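Local coordinates for protein PRD-containing transcription regulator (Lactobacillus casei, PDB 3NUF) that probably regulates transcription through an all-helical PRD, a module that in related regulators is phosphorylated by the sugar phosphotransferase system, at residues 8-12 / 32-37; 44-50 / 111-116; 61-65 / 94-100. All blocks are in the same frame, centred on the assembly; numbering follows the deposited sequence. Where two conformers were deposited one is given.

Contact 1: 8-12 / 32-37; sequences NVELP and VNYVIK. With EDO (1,2-ethanediol), chain G.
V9 and L11, two residues apart in the loop before helix 13-21, both turn their side chains onto helix 25-41 and close on I36. The terminal methyl of I36 is the common target: L11 CD2 lies 3.5 Å from I36 CD1. V9 CG1 lies 3.7 Å from I36 CD1. L11 CD2 also reaches V32 CG1 at 3.8 Å, so this one methyl touches V32 and I36, which are one helical turn apart. V9 CG1 stands anti to the backbone N (chi1 176°), which aims it at I36 and N33, while CG2 goes toward the aliphatic stem of K37.

N33 takes part through its amide oxygen: N33 OD1 rests 3.5 Å from V9 CB, the two side chains lying antiparallel to one another as they pass. The oxygen is served by a water that donates to N33 OD1 at 2.8 Å and to V9 O at 2.7 Å, a bridge that ties the loop backbone to the helix.

Further out, L5 is joined to K37 by a backbone hydrogen bond, and L11 also packs on K16 and I19 of helix 13-21. V32 and I36 continue onto T55 and L51, so the loop lies beside the seam between helices 25-41 and 48-67.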
loop_
_atom_site.group_PDB
_atom_site.type_symbol
_atom_site.label_atom_id
_atom_site.label_comp_id
_atom_site.label_asym_id
_atom_site.label_seq_id
_atom_site.Cartn_x
_atom_site.Cartn_y
_atom_site.Cartn_z
ATOM N N ASN A 8 -14.898 6.257 -7.993
ATOM C CA ASN A 8 -15.446 4.905 -7.859
ATOM C C ASN A 8 -14.335 3.960 -8.307
ATOM O O ASN A 8 -13.758 4.130 -9.379
ATOM C CB ASN A 8 -16.714 4.707 -8.723
ATOM N N VAL A 9 -13.983 2.998 -7.470
ATOM C CA VAL A 9 -12.917 2.079 -7.854
ATOM C C VAL A 9 -13.499 0.694 -8.136
ATOM O O VAL A 9 -14.174 0.104 -7.280
ATOM C CB VAL A 9 -11.805 2.005 -6.758
ATOM C CG1 VAL A 9 -10.746 0.965 -7.145
ATOM C CG2 VAL A 9 -11.169 3.395 -6.527
ATOM N N GLU A 10 -13.175 0.161 -9.312
ATOM C CA GLU A 10 -13.595 -1.183 -9.703
ATOM C C GLU A 10 -12.368 -2.103 -9.833
ATOM O O GLU A 10 -11.647 -2.068 -10.829
ATOM C CB GLU A 10 -14.402 -1.120 -11.008
ATOM C CG GLU A 10 -15.809 -0.484 -10.830
ATOM C CD GLU A 10 -16.653 -0.500 -12.108
ATOM O OE1 GLU A 10 -16.061 -0.432 -13.210
ATOM O OE2 GLU A 10 -17.903 -0.580 -12.008
ATOM N N LEU A 11 -12.189 -2.965 -8.838
ATOM C CA LEU A 11 -10.986 -3.751 -8.711
ATOM C C LEU A 11 -10.999 -4.951 -9.630
ATOM O O LEU A 11 -12.050 -5.526 -9.881
ATOM C CB LEU A 11 -10.876 -4.179 -7.257
ATOM C CG LEU A 11 -10.830 -2.990 -6.262
ATOM C CD1 LEU A 11 -10.875 -3.558 -4.843
ATOM C CD2 LEU A 11 -9.573 -2.110 -6.470
ATOM N N PRO A 12 -9.817 -5.391 -10.080
ATOM C CA PRO A 12 -9.743 -6.601 -10.897
ATOM C C PRO A 12 -10.168 -7.837 -10.152
ATOM O O PRO A 12 -10.063 -7.935 -8.915
ATOM C CB PRO A 12 -8.252 -6.714 -11.225
ATOM C CG PRO A 12 -7.673 -5.451 -10.935
ATOM C CD PRO A 12 -8.520 -4.745 -9.912
ATOM N N VAL A 32 -7.384 -0.762 -0.077
ATOM C CA VAL A 32 -6.967 -0.765 -1.475
ATOM C C VAL A 32 -7.525 0.437 -2.227
ATOM O O VAL A 32 -6.800 1.122 -2.977
ATOM C CB VAL A 32 -7.392 -2.094 -2.143
ATOM C CG1 VAL A 32 -7.100 -2.053 -3.646
ATOM C CG2 VAL A 32 -6.648 -3.227 -1.544
ATOM N N ASN A 33 -8.821 0.720 -2.072
ATOM C CA ASN A 33 -9.397 1.874 -2.695
ATOM C C ASN A 33 -8.659 3.164 -2.319
ATOM O O ASN A 33 -8.380 4.030 -3.151
ATOM C CB ASN A 33 -10.855 2.057 -2.279
ATOM C CG ASN A 33 -11.809 1.024 -2.843
ATOM O OD1 ASN A 33 -11.488 0.287 -3.724
ATOM N ND2 ASN A 33 -13.022 1.014 -2.285
ATOM N N TYR A 34 -8.383 3.322 -1.001
ATOM C CA TYR A 34 -7.680 4.502 -0.487
ATOM C C TYR A 34 -6.316 4.668 -1.149
ATOM O O TYR A 34 -5.933 5.769 -1.599
ATOM C CB TYR A 34 -7.556 4.428 1.036
ATOM C CG TYR A 34 -6.634 5.423 1.665
ATOM C CD1 TYR A 34 -7.095 6.667 2.032
ATOM C CD2 TYR A 34 -5.304 5.124 1.917
ATOM C CE1 TYR A 34 -6.259 7.576 2.624
ATOM C CE2 TYR A 34 -4.458 6.052 2.472
ATOM C CZ TYR A 34 -4.965 7.253 2.822
ATOM O OH TYR A 34 -4.130 8.197 3.419
ATOM N N VAL A 35 -5.568 3.578 -1.218
ATOM C CA VAL A 35 -4.219 3.634 -1.810
ATOM C C VAL A 35 -4.265 3.988 -3.316
ATOM O O VAL A 35 -3.472 4.809 -3.799
ATOM C CB VAL A 35 -3.420 2.404 -1.549
ATOM C CG1 VAL A 35 -2.062 2.473 -2.249
ATOM C CG2 VAL A 35 -3.185 2.246 -0.043
ATOM N N ILE A 36 -5.210 3.396 -4.037
ATOM C CA ILE A 36 -5.368 3.690 -5.471
ATOM C C ILE A 36 -5.659 5.183 -5.643
ATOM O O ILE A 36 -5.058 5.871 -6.479
ATOM C CB ILE A 36 -6.472 2.836 -6.086
ATOM C CG1 ILE A 36 -6.013 1.388 -6.203
ATOM C CG2 ILE A 36 -6.849 3.396 -7.465
ATOM C CD1 ILE A 36 -7.123 0.391 -6.605
ATOM N N LYS A 37 -6.577 5.706 -4.862
ATOM C CA LYS A 37 -6.937 7.139 -4.942
ATOM C C LYS A 37 -5.848 8.097 -4.515
ATOM O O LYS A 37 -5.645 9.179 -5.091
ATOM C CB LYS A 37 -8.201 7.365 -4.173
ATOM C CG LYS A 37 -9.426 6.713 -4.844
ATOM C CD LYS A 37 -10.704 6.945 -4.048
ATOM C CE LYS A 37 -10.886 6.061 -2.856
ATOM N NZ LYS A 37 -12.270 6.241 -2.206
HETATM C C1 EDO G . -5.729 10.388 4.864
HETATM O O1 EDO G . -4.716 10.388 3.856
HETATM C C2 EDO G . -5.046 10.485 6.200
HETATM O O2 EDO G . -5.441 9.377 7.018
HETATM O O HOH W 1 -13.533 -1.148 -4.976
#

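Contact 2: 44-50 / 111-116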
loop_
_atom_site.group_PDB
_atom_site.type_symbol
_atom_site.label_atom_id
_atom_site.label_comp_id
_atom_site.label_asym_id
_atom_site.label_seq_id
_atom_site.Cartn_x
_atom_site.Cartn_y
_atom_site.Cartn_z
ATOM N N ILE A 44 0.289 8.683 -9.899
ATOM C CA ILE A 44 0.827 7.346 -9.959
ATOM C C ILE A 44 -0.296 6.367 -10.171
ATOM O O ILE A 44 -1.337 6.460 -9.504
ATOM C CB ILE A 44 1.499 7.003 -8.642
ATOM C CG1 ILE A 44 2.659 7.961 -8.393
ATOM C CG2 ILE A 44 1.972 5.549 -8.621
ATOM C CD1 ILE A 44 3.229 7.868 -7.066
ATOM N N HIS A 45 -0.080 5.482 -11.133
ATOM C CA HIS A 45 -1.032 4.478 -11.470
ATOM C C HIS A 45 -0.379 3.121 -11.482
ATOM O O HIS A 45 0.806 2.987 -11.841
ATOM C CB HIS A 45 -1.710 4.838 -12.806
ATOM C CG HIS A 45 -2.500 6.109 -12.729
ATOM N ND1 HIS A 45 -1.947 7.350 -12.975
ATOM C CD2 HIS A 45 -3.779 6.338 -12.339
ATOM C CE1 HIS A 45 -2.862 8.284 -12.776
ATOM N NE2 HIS A 45 -3.982 7.696 -12.387
ATOM N N PHE A 46 -1.173 2.142 -11.079
ATOM C CA PHE A 46 -0.728 0.735 -11.010
ATOM C C PHE A 46 -1.328 -0.030 -12.167
ATOM O O PHE A 46 -2.530 0.090 -12.395
ATOM C CB PHE A 46 -1.202 0.061 -9.719
ATOM C CG PHE A 46 -0.727 0.768 -8.481
ATOM C CD1 PHE A 46 0.545 0.538 -8.007
ATOM C CD2 PHE A 46 -1.553 1.672 -7.794
ATOM C CE1 PHE A 46 1.036 1.209 -6.865
ATOM C CE2 PHE A 46 -1.066 2.334 -6.659
ATOM C CZ PHE A 46 0.243 2.114 -6.238
ATOM N N THR A 47 -0.514 -0.865 -12.816
ATOM C CA THR A 47 -1.088 -1.865 -13.666
ATOM C C THR A 47 -1.866 -2.892 -12.848
ATOM O O THR A 47 -1.721 -3.000 -11.606
ATOM C CB THR A 47 -0.015 -2.622 -14.435
ATOM O OG1 THR A 47 0.756 -3.409 -13.523
ATOM C CG2 THR A 47 0.889 -1.705 -15.273
ATOM N N ASP A 48 -2.745 -3.669 -13.502
ATOM C CA ASP A 48 -3.497 -4.645 -12.747
ATOM C C ASP A 48 -2.583 -5.685 -12.068
ATOM O O ASP A 48 -2.855 -6.108 -10.943
ATOM C CB ASP A 48 -4.580 -5.314 -13.619
ATOM C CG ASP A 48 -5.806 -4.401 -13.896
ATOM O OD1 ASP A 48 -5.902 -3.278 -13.362
ATOM O OD2 ASP A 48 -6.713 -4.841 -14.669
ATOM N N LEU A 49 -1.472 -6.053 -12.680
ATOM C CA LEU A 49 -0.504 -6.949 -12.023
ATOM C C LEU A 49 0.145 -6.269 -10.804
ATOM O O LEU A 49 0.260 -6.878 -9.700
ATOM C CB LEU A 49 0.606 -7.406 -12.985
ATOM C CG LEU A 49 0.134 -8.448 -14.030
ATOM C CD1 LEU A 49 1.233 -8.677 -15.109
ATOM C CD2 LEU A 49 -0.324 -9.789 -13.389
ATOM N N GLN A 50 0.547 -5.013 -10.976
ATOM C CA GLN A 50 1.088 -4.273 -9.838
ATOM C C GLN A 50 0.066 -4.156 -8.724
ATOM O O GLN A 50 0.421 -4.232 -7.520
ATOM C CB GLN A 50 1.536 -2.889 -10.276
ATOM C CG GLN A 50 2.828 -2.936 -11.073
ATOM C CD GLN A 50 3.160 -1.660 -11.826
ATOM O OE1 GLN A 50 2.340 -0.772 -12.003
ATOM N NE2 GLN A 50 4.427 -1.558 -12.250
ATOM N N HIS A 111 6.578 -0.351 -3.895
ATOM C CA HIS A 111 5.418 -0.510 -4.746
ATOM C C HIS A 111 5.152 0.785 -5.482
ATOM O O HIS A 111 4.866 0.783 -6.654
ATOM C CB HIS A 111 4.237 -0.945 -3.919
ATOM C CG HIS A 111 4.380 -2.297 -3.329
ATOM N ND1 HIS A 111 3.707 -3.393 -3.809
ATOM C CD2 HIS A 111 5.059 -2.721 -2.234
ATOM C CE1 HIS A 111 4.027 -4.449 -3.080
ATOM N NE2 HIS A 111 4.851 -4.080 -2.117
ATOM N N PHE A 112 5.186 1.917 -4.795
ATOM C CA PHE A 112 4.989 3.213 -5.427
ATOM C C PHE A 112 6.145 3.496 -6.389
ATOM O O PHE A 112 5.918 4.070 -7.461
ATOM C CB PHE A 112 4.915 4.339 -4.384
ATOM C CG PHE A 112 3.690 4.331 -3.554
ATOM C CD1 PHE A 112 2.491 4.744 -4.072
ATOM C CD2 PHE A 112 3.718 3.982 -2.226
ATOM C CE1 PHE A 112 1.331 4.747 -3.295
ATOM C CE2 PHE A 112 2.571 3.970 -1.443
ATOM C CZ PHE A 112 1.379 4.290 -1.957
ATOM N N GLU A 113 7.379 3.162 -6.035
ATOM C CA GLU A 113 8.528 3.412 -6.889
ATOM C C GLU A 113 8.402 2.604 -8.192
ATOM O O GLU A 113 8.657 3.147 -9.295
ATOM C CB GLU A 113 9.794 3.076 -6.099
ATOM C CG GLU A 113 11.097 3.709 -6.597
ATOM C CD GLU A 113 11.249 5.179 -6.258
ATOM O OE1 GLU A 113 10.244 5.891 -6.017
ATOM O OE2 GLU A 113 12.404 5.695 -6.315
ATOM N N ALA A 114 8.033 1.336 -8.085
ATOM C CA ALA A 114 7.842 0.487 -9.267
ATOM C C ALA A 114 6.716 1.018 -10.160
ATOM O O ALA A 114 6.835 0.972 -11.413
ATOM C CB ALA A 114 7.604 -0.943 -8.845
ATOM N N ALA A 115 5.633 1.496 -9.593
ATOM C CA ALA A 115 4.521 2.008 -10.384
ATOM C C ALA A 115 4.871 3.263 -11.184
ATOM O O ALA A 115 4.205 3.555 -12.165
ATOM C CB ALA A 115 3.281 2.245 -9.520
ATOM N N GLN A 116 5.890 4.006 -10.756
ATOM C CA GLN A 116 6.402 5.200 -11.449
ATOM C C GLN A 116 7.501 4.831 -12.432
ATOM O O GLN A 116 8.037 5.713 -13.092
ATOM C CB GLN A 116 6.974 6.171 -10.419
ATOM C CG GLN A 116 5.916 6.869 -9.680
ATOM C CD GLN A 116 6.453 7.645 -8.541
ATOM O OE1 GLN A 116 6.675 8.854 -8.664
ATOM N NE2 GLN A 116 6.644 6.992 -7.392
HETATM O O HOH W 2 2.447 5.683 -12.621
HETATM O O HOH W 3 2.965 -3.293 -6.496
HETATM O O HOH W 4 5.048 0.807 -14.072
#
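I44 and Q116 meet at one end of this contact, and the I44 side chain can be traced outward from its branch point. At CB it divides. I44 CG2, anti to the backbone N, reaches A115 CB at 3.7 Å. The other branch runs along the amide arm of Q116: I44 CG1 is 3.7 Å from Q116 CG, and the terminal CD1 is 3.5 Å from Q116 NE2. That amide is held in place by a nearly straight bond from Q116 NE2 to F112 O (3.0 Å, 172°). The donor stands above the carbonyl plane, while Q116 N approaches the same oxygen from the opposite face.

A115 CB is shared with F46, whose CD1 lies 3.6 Å from it; the ring continues to F112, with F46 CZ 4.1 Å from F112 CD1, and turns an edge to H111 O. The amide end of Q50 abuts A115, with Q50 OE1 3.9 Å from A115 CA. This OE1 accepts from T47 N while T47 OG1 accepts from Q50 N, a reciprocal pair that forms a capping box at the start of helix 48-67. A water adds a polar bridge, accepting from H45 N and donating to A115 O at 2.8 Å.

I44 and F46 also touch A39 of helix 25-41, and I44 and F112 touch L89 of helix 84-97. The contact thus brings the loop entering helix 48-67 against the C-terminal part of helix 104-115, with helices 25-41 and 84-97 packed around it.

Contact 3: 61-65 / 94-100; sequences MLGRS and VQHIGHL. With EDO (1,2-ethanediol), chain G.
S65 and H99 bring the two backbones to a CA separation of 5.0 Å, where the chain leaves helix 84-97 through G98, which has positive phi (82°), and passes beside helix 48-67. S65 CB meets two groups of the other segment: G98 O at 3.3 Å and, from the same general side, I97 CG2 at 3.6 Å. The hydroxyl spends its hydrogen bond on its own helix. A chi1 of 78° places S65 OG on the side of CB flanked by both N and C, turned back to L62 O, to which it donates at 2.7 Å, in the carbonyl plane and on a lone pair.

L100 brings its isobutyl group back against the helix. Its CD2 rests 3.6 Å from S65 N and also approaches M61 O and R64 CB, so this methyl covers part of the helical backbone. CD1 turns to the selenomethionine M61, which bends at chi3 (60°) to present its terminal methyl. M61 CE lies 3.8 Å from L100 CD1 and also packs on V94 CG2 and I97 CD1. The M61 side chain runs roughly perpendicular to those of V94 and L100.

At the margin H99 lays its CB against S65 O, and a water donates to both R64 O and H99 O, the latter at 2.6 Å. The R64 guanidinium forms salt bridges with E104 and E60. H96 takes no part in the contact with 61-65; its ND1 hydrogen-bonds a bound ethanediol and its ring stacks with Y34.

Direct contact between the segments is thus van der Waals packing. S65 OG bonds within its helix and R64 O and H99 O share a water, so the join probably rests mainly on methyls packed on one another and on helical backbone.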
loop_
_atom_site.group_PDB
_atom_site.type_symbol
_atom_site.label_atom_id
_atom_site.label_comp_id
_atom_site.label_asym_id
_atom_site.label_seq_id
_atom_site.Cartn_x
_atom_site.Cartn_y
_atom_site.Cartn_z
HETATM N N MSE A 61 -0.121 -5.916 5.770
HETATM C CA MSE A 61 0.033 -4.755 6.689
HETATM C C MSE A 61 -1.210 -4.547 7.557
HETATM O O MSE A 61 -1.109 -4.321 8.750
HETATM C CB MSE A 61 0.295 -3.479 5.903
HETATM C CG MSE A 61 1.616 -3.430 5.164
HETATM SE SE MSE A 61 1.827 -1.860 4.062
HETATM C CE MSE A 61 1.670 -0.603 5.476
ATOM N N LEU A 62 -2.401 -4.596 6.949
ATOM C CA LEU A 62 -3.633 -4.505 7.698
ATOM C C LEU A 62 -3.716 -5.600 8.734
ATOM O O LEU A 62 -4.060 -5.388 9.893
ATOM C CB LEU A 62 -4.817 -4.490 6.719
ATOM C CG LEU A 62 -6.220 -4.369 7.316
ATOM C CD1 LEU A 62 -6.338 -3.053 8.051
ATOM C CD2 LEU A 62 -7.267 -4.546 6.170
ATOM N N GLY A 63 -3.344 -6.801 8.340
ATOM C CA GLY A 63 -3.319 -7.899 9.291
ATOM C C GLY A 63 -2.435 -7.635 10.478
ATOM O O GLY A 63 -2.808 -7.870 11.644
ATOM N N ARG A 64 -1.253 -7.101 10.244
ATOM C CA ARG A 64 -0.293 -6.790 11.320
ATOM C C ARG A 64 -0.781 -5.674 12.199
ATOM O O ARG A 64 -0.582 -5.700 13.410
ATOM C CB ARG A 64 1.143 -6.390 10.847
ATOM C CG ARG A 64 2.062 -7.471 10.608
ATOM C CD ARG A 64 3.477 -6.948 10.514
ATOM N NE ARG A 64 3.701 -6.217 9.289
ATOM C CZ ARG A 64 3.788 -6.742 8.086
ATOM N NH1 ARG A 64 3.657 -8.064 7.919
ATOM N NH2 ARG A 64 4.044 -5.995 7.057
ATOM N N SER A 65 -1.474 -4.689 11.619
ATOM C CA SER A 65 -2.061 -3.600 12.380
ATOM C C SER A 65 -3.046 -4.083 13.407
ATOM O O SER A 65 -3.234 -3.481 14.478
ATOM C CB SER A 65 -2.762 -2.565 11.467
ATOM O OG SER A 65 -4.064 -2.961 10.971
ATOM N N VAL A 94 0.863 4.117 5.883
ATOM C CA VAL A 94 1.150 3.444 7.187
ATOM C C VAL A 94 0.437 4.163 8.324
ATOM O O VAL A 94 -0.219 3.531 9.155
ATOM C CB VAL A 94 2.643 3.439 7.434
ATOM C CG1 VAL A 94 2.973 2.955 8.888
ATOM C CG2 VAL A 94 3.367 2.563 6.383
ATOM N N GLN A 95 0.525 5.482 8.366
ATOM C CA GLN A 95 -0.130 6.252 9.384
ATOM C C GLN A 95 -1.629 6.196 9.318
ATOM O O GLN A 95 -2.294 6.228 10.351
ATOM C CB GLN A 95 0.420 7.670 9.403
ATOM C CG GLN A 95 1.921 7.762 9.681
ATOM C CD GLN A 95 2.335 7.082 10.960
ATOM O OE1 GLN A 95 3.211 6.174 10.985
ATOM N NE2 GLN A 95 1.733 7.469 12.005
ATOM N N HIS A 96 -2.147 6.184 8.118
ATOM C CA HIS A 96 -3.581 6.026 7.894
ATOM C C HIS A 96 -4.117 4.721 8.431
ATOM O O HIS A 96 -5.156 4.736 9.091
ATOM C CB HIS A 96 -3.905 6.138 6.374
ATOM C CG HIS A 96 -5.297 5.741 6.010
ATOM N ND1 HIS A 96 -6.361 6.589 6.184
ATOM C CD2 HIS A 96 -5.789 4.599 5.492
ATOM C CE1 HIS A 96 -7.460 5.974 5.750
ATOM N NE2 HIS A 96 -7.146 4.755 5.357
ATOM N N ILE A 97 -3.428 3.621 8.217
ATOM C CA ILE A 97 -3.852 2.320 8.754
ATOM C C ILE A 97 -3.830 2.355 10.266
ATOM O O ILE A 97 -4.793 1.884 10.881
ATOM C CB ILE A 97 -2.973 1.204 8.204
ATOM C CG1 ILE A 97 -3.120 1.014 6.697
ATOM C CG2 ILE A 97 -3.278 -0.146 8.886
ATOM C CD1 ILE A 97 -2.016 0.212 6.047
ATOM N N GLY A 98 -2.785 2.892 10.835
ATOM C CA GLY A 98 -2.633 2.951 12.269
ATOM C C GLY A 98 -2.107 1.658 12.860
ATOM O O GLY A 98 -2.119 0.609 12.221
ATOM N N HIS A 99 -1.635 1.746 14.095
ATOM C CA HIS A 99 -1.096 0.606 14.850
ATOM C C HIS A 99 0.002 -0.145 14.122
ATOM O O HIS A 99 0.135 -1.374 14.273
ATOM C CB HIS A 99 -2.237 -0.358 15.245
ATOM C CG HIS A 99 -3.204 0.262 16.170
ATOM N ND1 HIS A 99 -4.414 0.741 15.758
ATOM C CD2 HIS A 99 -3.124 0.509 17.496
ATOM C CE1 HIS A 99 -5.052 1.246 16.807
ATOM N NE2 HIS A 99 -4.300 1.094 17.883
ATOM N N LEU A 100 0.795 0.580 13.363
ATOM C CA LEU A 100 1.941 0.060 12.691
ATOM C C LEU A 100 3.178 0.824 13.028
ATOM O O LEU A 100 3.117 2.010 13.351
ATOM C CB LEU A 100 1.738 0.096 11.177
ATOM C CG LEU A 100 0.709 -0.890 10.602
ATOM C CD1 LEU A 100 0.488 -0.620 9.103
ATOM C CD2 LEU A 100 1.154 -2.344 10.850
HETATM C C1 EDO G . -5.729 10.388 4.864
HETATM O O1 EDO G . -4.716 10.388 3.856
HETATM C C2 EDO G . -5.046 10.485 6.200
HETATM O O2 EDO G . -5.441 9.377 7.018
HETATM O O HOH W 5 0.672 -3.838 14.958
#

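How the contacts relate
Contact 1 is a surface contact, whereas contacts 2 and 3 are partly buried and lie on opposite sides of the chain's centre. Contacts 2 and 3 both use helix 48-67, one at its start and the other near its end, and along the chain contact 3 is nested within the loop closed by contact 2. Contact 1 touches both: V35 CG1 packs on F112 CZ at 3.9 Å, and Y34 packs on H96, with an ethanediol, probably from the crystallisation liquor, close to both. All three pair apolar packing with bridging water, but aromatic rings enter the interface itself in contact 2, while aliphatic groups dominate contact 1 and a selenomethionine methyl gathers contact 3.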